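Putative citrate lyase, alfa subunit (Streptococcus mutans, PDB 2HJ0) is probably the alpha subunit of a citrate lyase, a chain built round two mixed, largely parallel beta sheets with helices packed against them. Local coordinates at residues Phe276-Thr280 with Ala305-Thr310; Ile369-Ser373 with His400-Ala404; Lys408-Ser414 with Ser437-Thr443. All blocks are in the same frame, centred on the assembly; numbering follows the deposited sequence.

Interaction 1 of 3, residues Phe276-Thr280 with Ala305-Thr310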
loop_
_atom_site.group_PDB
_atom_site.type_symbol
_atom_site.label_atom_id
_atom_site.label_comp_id
_atom_site.label_asym_id
_atom_site.label_seq_id
_atom_site.Cartn_x
_atom_site.Cartn_y
_atom_site.Cartn_z
ATOM N N PHE A 276 4.419 -23.900 2.359
ATOM C CA PHE A 276 3.219 -24.711 2.364
ATOM C C PHE A 276 2.007 -23.989 2.942
ATOM O O PHE A 276 2.121 -22.970 3.635
ATOM C CB PHE A 276 3.448 -25.984 3.175
ATOM C CG PHE A 276 3.624 -25.732 4.641
ATOM C CD1 PHE A 276 4.841 -25.295 5.144
ATOM C CD2 PHE A 276 2.555 -25.859 5.509
ATOM C CE1 PHE A 276 4.981 -24.982 6.488
ATOM C CE2 PHE A 276 2.694 -25.546 6.856
ATOM C CZ PHE A 276 3.906 -25.107 7.345
ATOM N N GLN A 277 0.841 -24.552 2.658
ATOM C CA GLN A 277 -0.409 -24.030 3.166
ATOM C C GLN A 277 -1.279 -25.231 3.527
ATOM O O GLN A 277 -1.429 -26.155 2.733
ATOM C CB GLN A 277 -1.109 -23.165 2.113
ATOM C CG GLN A 277 -2.416 -22.570 2.605
ATOM C CD GLN A 277 -3.216 -21.901 1.513
ATOM O OE1 GLN A 277 -2.874 -20.823 1.028
ATOM N NE2 GLN A 277 -4.293 -22.550 1.112
ATOM N N THR A 278 -1.812 -25.232 4.747
ATOM C CA THR A 278 -2.679 -26.315 5.205
ATOM C C THR A 278 -4.069 -25.787 5.475
ATOM O O THR A 278 -4.309 -24.579 5.460
ATOM C CB THR A 278 -2.171 -26.974 6.500
ATOM O OG1 THR A 278 -1.906 -25.963 7.476
ATOM C CG2 THR A 278 -0.908 -27.773 6.229
ATOM N N GLY A 279 -4.983 -26.710 5.741
ATOM C CA GLY A 279 -6.363 -26.344 5.992
ATOM C C GLY A 279 -6.622 -25.573 7.265
ATOM O O GLY A 279 -5.720 -25.287 8.055
ATOM N N THR A 280 -7.886 -25.235 7.464
ATOM C CA THR A 280 -8.293 -24.503 8.644
ATOM C C THR A 280 -9.164 -25.379 9.546
ATOM O O THR A 280 -9.846 -24.877 10.431
ATOM C CB THR A 280 -9.074 -23.221 8.257
ATOM O OG1 THR A 280 -10.204 -23.576 7.451
ATOM C CG2 THR A 280 -8.190 -22.276 7.473
ATOM N N ALA A 305 4.593 -20.023 5.797
ATOM C CA ALA A 305 3.287 -20.648 5.723
ATOM C C ALA A 305 2.326 -19.549 5.220
ATOM O O ALA A 305 2.535 -18.353 5.476
ATOM C CB ALA A 305 2.876 -21.137 7.089
ATOM N N LEU A 306 1.273 -19.953 4.514
ATOM C CA LEU A 306 0.328 -18.994 3.957
ATOM C C LEU A 306 -1.129 -19.267 4.279
ATOM O O LEU A 306 -1.463 -20.142 5.070
ATOM C CB LEU A 306 0.496 -18.968 2.439
ATOM C CG LEU A 306 -0.315 -17.975 1.617
ATOM C CD1 LEU A 306 0.043 -16.562 2.044
ATOM C CD2 LEU A 306 -0.029 -18.184 0.130
ATOM N N GLY A 307 -1.992 -18.474 3.655
ATOM C CA GLY A 307 -3.429 -18.641 3.785
ATOM C C GLY A 307 -4.148 -18.043 4.969
ATOM O O GLY A 307 -3.895 -16.911 5.392
ATOM N N GLY A 308 -5.123 -18.822 5.424
ATOM C CA GLY A 308 -5.910 -18.475 6.574
ATOM C C GLY A 308 -5.120 -19.173 7.652
ATOM O O GLY A 308 -5.003 -20.402 7.665
ATOM N N ILE A 309 -4.548 -18.367 8.532
ATOM C CA ILE A 309 -3.724 -18.854 9.607
ATOM C C ILE A 309 -4.562 -19.372 10.755
ATOM O O ILE A 309 -5.672 -18.904 10.964
ATOM C CB ILE A 309 -2.821 -17.725 10.081
ATOM C CG1 ILE A 309 -2.080 -17.148 8.872
ATOM C CG2 ILE A 309 -1.872 -18.221 11.158
ATOM C CD1 ILE A 309 -1.335 -18.183 8.027
ATOM N N THR A 310 -4.044 -20.376 11.461
ATOM C CA THR A 310 -4.717 -20.952 12.633
ATOM C C THR A 310 -3.641 -21.005 13.703
ATOM O O THR A 310 -2.461 -20.819 13.399
ATOM C CB THR A 310 -5.199 -22.381 12.407
ATOM O OG1 THR A 310 -4.101 -23.275 12.577
ATOM C CG2 THR A 310 -5.753 -22.548 11.018
#

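Interaction 2 of 3, residues Ile369-Ser373 with His400-Ala404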
loop_
_atom_site.group_PDB
_atom_site.type_symbol
_atom_site.label_atom_id
_atom_site.label_comp_id
_atom_site.label_asym_id
_atom_site.label_seq_id
_atom_site.Cartn_x
_atom_site.Cartn_y
_atom_site.Cartn_z
ATOM N N ILE A 369 3.568 -26.460 -1.716
ATOM C CA ILE A 369 2.504 -27.440 -1.571
ATOM C C ILE A 369 1.307 -26.894 -0.791
ATOM O O ILE A 369 1.453 -26.055 0.091
ATOM C CB ILE A 369 3.062 -28.743 -0.913
ATOM C CG1 ILE A 369 2.085 -29.884 -1.112
ATOM C CG2 ILE A 369 3.312 -28.532 0.582
ATOM C CD1 ILE A 369 0.955 -29.895 -0.094
ATOM N N CYS A 370 0.118 -27.349 -1.157
ATOM C CA CYS A 370 -1.086 -26.935 -0.474
ATOM C C CYS A 370 -1.951 -28.173 -0.210
ATOM O O CYS A 370 -1.961 -29.128 -0.997
ATOM C CB CYS A 370 -1.862 -25.897 -1.302
ATOM S SG CYS A 370 -2.579 -26.522 -2.880
ATOM N N VAL A 371 -2.663 -28.142 0.915
ATOM C CA VAL A 371 -3.539 -29.226 1.329
ATOM C C VAL A 371 -4.966 -28.682 1.320
ATOM O O VAL A 371 -5.316 -27.833 2.131
ATOM C CB VAL A 371 -3.152 -29.707 2.745
ATOM C CG1 VAL A 371 -3.984 -30.923 3.135
ATOM C CG2 VAL A 371 -1.657 -30.044 2.792
ATOM N N LEU A 372 -5.784 -29.175 0.397
ATOM C CA LEU A 372 -7.163 -28.724 0.255
ATOM C C LEU A 372 -8.186 -29.818 0.539
ATOM O O LEU A 372 -7.856 -31.005 0.512
ATOM C CB LEU A 372 -7.376 -28.229 -1.168
ATOM C CG LEU A 372 -6.350 -27.185 -1.583
ATOM C CD1 LEU A 372 -6.415 -26.935 -3.077
ATOM C CD2 LEU A 372 -6.610 -25.923 -0.794
ATOM N N SER A 373 -9.432 -29.422 0.787
ATOM C CA SER A 373 -10.481 -30.406 1.043
ATOM C C SER A 373 -11.454 -30.373 -0.119
ATOM O O SER A 373 -11.235 -29.637 -1.076
ATOM C CB SER A 373 -11.205 -30.104 2.355
ATOM O OG SER A 373 -11.591 -28.747 2.380
ATOM N N HIS A 400 -9.351 -22.019 -3.312
ATOM C CA HIS A 400 -9.181 -23.385 -3.770
ATOM C C HIS A 400 -8.577 -23.504 -5.179
ATOM O O HIS A 400 -7.441 -23.950 -5.332
ATOM C CB HIS A 400 -10.520 -24.102 -3.698
ATOM C CG HIS A 400 -10.404 -25.587 -3.611
ATOM N ND1 HIS A 400 -10.047 -26.372 -4.686
ATOM C CD2 HIS A 400 -10.641 -26.437 -2.585
ATOM C CE1 HIS A 400 -10.080 -27.646 -4.327
ATOM N NE2 HIS A 400 -10.438 -27.712 -3.058
ATOM N N CYS A 401 -9.312 -23.109 -6.212
ATOM C CA CYS A 401 -8.754 -23.214 -7.552
ATOM C C CYS A 401 -7.523 -22.314 -7.703
ATOM O O CYS A 401 -6.709 -22.534 -8.591
ATOM C CB CYS A 401 -9.797 -22.855 -8.617
ATOM S SG CYS A 401 -10.116 -21.091 -8.844
ATOM N N ASP A 402 -7.391 -21.311 -6.835
ATOM C CA ASP A 402 -6.254 -20.391 -6.881
ATOM C C ASP A 402 -4.937 -21.060 -6.531
ATOM O O ASP A 402 -4.026 -21.132 -7.344
ATOM C CB ASP A 402 -6.430 -19.232 -5.896
ATOM C CG ASP A 402 -7.398 -18.189 -6.377
ATOM O OD1 ASP A 402 -7.368 -17.842 -7.588
ATOM O OD2 ASP A 402 -8.177 -17.690 -5.530
ATOM N N THR A 403 -4.829 -21.523 -5.295
ATOM C CA THR A 403 -3.592 -22.143 -4.869
ATOM C C THR A 403 -3.406 -23.482 -5.573
ATOM O O THR A 403 -2.293 -23.860 -5.939
ATOM C CB THR A 403 -3.574 -22.353 -3.359
ATOM O OG1 THR A 403 -4.393 -23.477 -3.039
ATOM C CG2 THR A 403 -4.121 -21.144 -2.667
ATOM N N ALA A 404 -4.499 -24.203 -5.770
ATOM C CA ALA A 404 -4.396 -25.494 -6.432
ATOM C C ALA A 404 -3.592 -25.335 -7.706
ATOM O O ALA A 404 -2.846 -26.225 -8.103
ATOM C CB ALA A 404 -5.769 -26.043 -6.761
#

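Interaction 3 of 3, residues Lys408-Ser414 with Ser437-Thr443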
loop_
_atom_site.group_PDB
_atom_site.type_symbol
_atom_site.label_atom_id
_atom_site.label_comp_id
_atom_site.label_asym_id
_atom_site.label_seq_id
_atom_site.Cartn_x
_atom_site.Cartn_y
_atom_site.Cartn_z
ATOM N N LYS A 408 3.174 -26.050 -6.423
ATOM C CA LYS A 408 3.976 -26.986 -7.183
ATOM C C LYS A 408 3.275 -28.316 -7.109
ATOM O O LYS A 408 3.287 -29.090 -8.053
ATOM C CB LYS A 408 5.354 -27.170 -6.555
ATOM C CG LYS A 408 6.214 -25.932 -6.422
ATOM C CD LYS A 408 6.726 -25.447 -7.747
ATOM C CE LYS A 408 7.880 -24.484 -7.525
ATOM N NZ LYS A 408 7.494 -23.332 -6.655
HETATM N N MSE A 409 2.689 -28.603 -5.957
HETATM C CA MSE A 409 1.983 -29.863 -5.779
HETATM C C MSE A 409 0.729 -29.682 -4.942
HETATM O O MSE A 409 0.792 -29.361 -3.752
HETATM C CB MSE A 409 2.902 -30.893 -5.133
HETATM C CG MSE A 409 2.232 -32.222 -4.867
HETATM SE SE MSE A 409 3.504 -33.459 -4.091
HETATM C CE MSE A 409 3.530 -32.783 -2.297
ATOM N N SER A 410 -0.412 -29.900 -5.586
ATOM C CA SER A 410 -1.707 -29.762 -4.944
ATOM C C SER A 410 -2.248 -31.062 -4.377
ATOM O O SER A 410 -2.367 -32.059 -5.089
ATOM C CB SER A 410 -2.719 -29.195 -5.937
ATOM O OG SER A 410 -2.527 -27.806 -6.104
ATOM N N LEU A 411 -2.580 -31.045 -3.089
ATOM C CA LEU A 411 -3.147 -32.220 -2.444
ATOM C C LEU A 411 -4.598 -31.959 -2.105
ATOM O O LEU A 411 -4.930 -30.930 -1.523
ATOM C CB LEU A 411 -2.404 -32.562 -1.157
ATOM C CG LEU A 411 -1.405 -33.705 -1.255
ATOM C CD1 LEU A 411 -0.288 -33.288 -2.206
ATOM C CD2 LEU A 411 -0.852 -34.033 0.123
ATOM N N VAL A 412 -5.467 -32.879 -2.492
ATOM C CA VAL A 412 -6.881 -32.757 -2.172
ATOM C C VAL A 412 -7.216 -33.983 -1.320
ATOM O O VAL A 412 -7.350 -35.105 -1.827
ATOM C CB VAL A 412 -7.777 -32.727 -3.453
ATOM C CG1 VAL A 412 -9.244 -32.790 -3.072
ATOM C CG2 VAL A 412 -7.508 -31.454 -4.248
ATOM N N ILE A 413 -7.312 -33.774 -0.014
ATOM C CA ILE A 413 -7.623 -34.874 0.880
ATOM C C ILE A 413 -9.064 -34.802 1.342
ATOM O O ILE A 413 -9.607 -33.721 1.545
ATOM C CB ILE A 413 -6.690 -34.883 2.115
ATOM C CG1 ILE A 413 -7.031 -33.728 3.054
ATOM C CG2 ILE A 413 -5.242 -34.763 1.673
ATOM C CD1 ILE A 413 -6.244 -33.765 4.336
ATOM N N SER A 414 -9.680 -35.969 1.491
ATOM C CA SER A 414 -11.072 -36.067 1.928
ATOM C C SER A 414 -11.559 -37.511 2.088
ATOM O O SER A 414 -11.266 -38.377 1.257
ATOM C CB SER A 414 -12.001 -35.357 0.953
ATOM O OG SER A 414 -13.336 -35.681 1.286
ATOM N N SER A 437 -5.382 -29.137 -12.079
ATOM C CA SER A 437 -4.738 -28.408 -10.985
ATOM C C SER A 437 -4.566 -29.300 -9.759
ATOM O O SER A 437 -3.891 -28.936 -8.797
ATOM C CB SER A 437 -5.564 -27.176 -10.575
ATOM O OG SER A 437 -5.371 -26.085 -11.447
ATOM N N VAL A 438 -5.207 -30.462 -9.786
ATOM C CA VAL A 438 -5.128 -31.388 -8.673
ATOM C C VAL A 438 -4.067 -32.426 -9.001
ATOM O O VAL A 438 -4.165 -33.136 -10.000
ATOM C CB VAL A 438 -6.482 -32.058 -8.431
ATOM C CG1 VAL A 438 -6.395 -32.982 -7.237
ATOM C CG2 VAL A 438 -7.546 -30.982 -8.212
ATOM N N ASP A 439 -3.044 -32.494 -8.158
ATOM C CA ASP A 439 -1.941 -33.418 -8.363
ATOM C C ASP A 439 -2.094 -34.742 -7.643
ATOM O O ASP A 439 -1.918 -35.807 -8.239
ATOM C CB ASP A 439 -0.637 -32.759 -7.937
ATOM C CG ASP A 439 -0.321 -31.525 -8.755
ATOM O OD1 ASP A 439 -0.236 -31.658 -9.991
ATOM O OD2 ASP A 439 -0.161 -30.423 -8.168
ATOM N N VAL A 440 -2.410 -34.681 -6.359
ATOM C CA VAL A 440 -2.555 -35.889 -5.569
ATOM C C VAL A 440 -3.783 -35.836 -4.696
ATOM O O VAL A 440 -4.055 -34.831 -4.043
ATOM C CB VAL A 440 -1.341 -36.104 -4.642
ATOM C CG1 VAL A 440 -1.488 -37.439 -3.914
ATOM C CG2 VAL A 440 -0.048 -36.040 -5.441
ATOM N N VAL A 441 -4.516 -36.935 -4.688
ATOM C CA VAL A 441 -5.721 -37.048 -3.889
ATOM C C VAL A 441 -5.429 -38.038 -2.754
ATOM O O VAL A 441 -4.843 -39.096 -2.981
ATOM C CB VAL A 441 -6.902 -37.549 -4.759
ATOM C CG1 VAL A 441 -8.081 -37.937 -3.888
ATOM C CG2 VAL A 441 -7.315 -36.471 -5.731
ATOM N N VAL A 442 -5.817 -37.682 -1.532
ATOM C CA VAL A 442 -5.582 -38.543 -0.377
ATOM C C VAL A 442 -6.892 -38.911 0.330
ATOM O O VAL A 442 -7.706 -38.038 0.631
ATOM C CB VAL A 442 -4.643 -37.848 0.638
ATOM C CG1 VAL A 442 -4.337 -38.776 1.803
ATOM C CG2 VAL A 442 -3.360 -37.421 -0.054
ATOM N N THR A 443 -7.082 -40.206 0.582
ATOM C CA THR A 443 -8.273 -40.720 1.260
ATOM C C THR A 443 -7.842 -41.671 2.372
ATOM O O THR A 443 -6.649 -41.821 2.628
ATOM C CB THR A 443 -9.168 -41.501 0.294
ATOM O OG1 THR A 443 -8.515 -42.720 -0.087
ATOM C CG2 THR A 443 -9.448 -40.679 -0.944
#

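Interaction 1 of 3, residues Phe276-Thr280 with Ala305-Thr310
CB of A305 sits over one face of the F276 ring, 4.1 Å from CZ of F276. M313 of helix 311-318 packs on both side chains. The two backbones are parallel strand neighbours here. N of L306 donates to O of F276 at 3.3 Å, with an N-H...O angle of 145°. CA of A305 also brings a C-H to the same O.

This pairing closes a beta-alpha-beta crossover: strand 275-277 leads through helix 282-297 to strand 302-305, its parallel neighbour in the mixed sheet.

Q277 reaches across from the next position. Its CG is anti to the backbone N (chi1 -179°) and its chain is extended. CG of Q277 lies 3.6 Å from O of L306. The amide end then comes beside L306 and G307. OE1 of Q277 is 3.9 Å from CG of L306 and 3.6 Å from CA of G307. It is hydrogen-bonded to the hydroxyl of Y354. Beyond Q277 the chains separate, and the contacts are made by methyl groups. CG2 of T280 is 3.7 Å from O of G308, and CG2 of T310 lies 4.0 Å from CA of T280. T310 is the N-cap of helix 311-318, where its OG1 makes a weak hydrogen bond to N of A312.

Interaction 2 of 3, residues Ile369-Ser373 with His400-Ala404
Strand 369-372 and helix 400-404 run nearly antiparallel, at 150° between their directions, with axes 9.2 Å apart at closest approach. This is a helix on the face of the sheet in an alpha/beta fold. The strand lies between strands 275-277 and 409-413, and the helix leads through a short loop into strand 409-413.

C370 and L372 point from the strand toward the helix. L372 fills the middle of the contact. Its CG is anti to the carbonyl carbon (chi1 -53°), and its two methyls go to different parts of the helix. CD1 of L372 lies over the centre of the H400 ring in a CH-pi contact, 4.0 Å from the centroid and 9° off the ring normal. CD1 of L372 is also 3.8 Å from CB of A404. CD2 of L372 reaches OG1 of T403, at 4.0 Å, and the side chains of L372 and T403 cross at a slant. At the other end of the contact, SG of C370 is 3.5 Å from OG1 of T403. Q277 and Y354 also pack on T403.

The H400 ring is held at both nitrogens. ND1 is hydrogen-bonded to OG1 of T433. NE2 of H400 donates to the backbone O of S373 at 2.9 Å; that oxygen lies in the ring plane, and the bond runs nearly along its C=O axis.

Interaction 3 of 3, residues Lys408-Ser414 with Ser437-Thr443
Two parallel strands meet here, 409-413 and 440-442, toward one end of the mixed sheet. L411 pairs with V440, V412 with V441 and I413 with V442. The strand axes are 4.5 Å apart at closest approach.

The regular backbone bonds alternate along the pair. N of V412 donates to O of V440 at 2.9 Å. N of V442 donates to O of V412, and N of S414 donates to O of V442. The start of the pair is irregular. O of S410 accepts twice: from N of V440 at 2.9 Å and from N of D439 at 3.2 Å, the second bond bent to 136°. N of S410 donates to a side chain, OD2 of D439, at 2.6 Å and nearly straight (171°). OD2 uses the lone pair turned away from OD1. OD1 in turn forms a salt bridge with R453, so the carboxylate is gripped from both oxygens.

L411, I413, V440 and V442 share one face of the sheet. L411 lies side by side with V440, its CD1 3.9 Å from CB of V440. I413 and V442 point the same way, and CG2 of I413 packs on CB of V442. Helix 251-265 covers this face, with I264 on L411, I256 and A260 on I413, and Y259 on V442.

V412 and V441 are on the other face. CG2 of V412 meets CG1 of V438 at 3.5 Å. These two side chains cross at about a right angle. V438 lies just before strand 440-442. The sheet runs outward both ways from strand 275-277, to 302-305 and 322-327 on one side and to 369-372, 409-413 and 440-442 on the other. This order of parallel strands is consistent with a Rossmann-like alpha/beta fold, as the family's placing suggests.

How the interactions relate
All three interactions reach one mixed sheet, in which strands 302-305, 275-277, 369-372, 409-413 and 440-442 follow in that order. Interactions 1 and 2 have centres 10 Å apart. They join through backbone bonds, Q277 N to I369 O and Q277 O to V371 N, both 3.0 Å. Interactions 2 and 3 are closer, with centres 8 Å apart. There N of L372 bonds to O of L411 at 2.7 Å, and OG of S410 bonds to O of A404 in the last turn of helix 400-406, at 2.6 Å. Interactions 1 and 3 do not touch; their nearest atoms are about 7 Å apart. Strand 369-372 of interaction 2 bridges them.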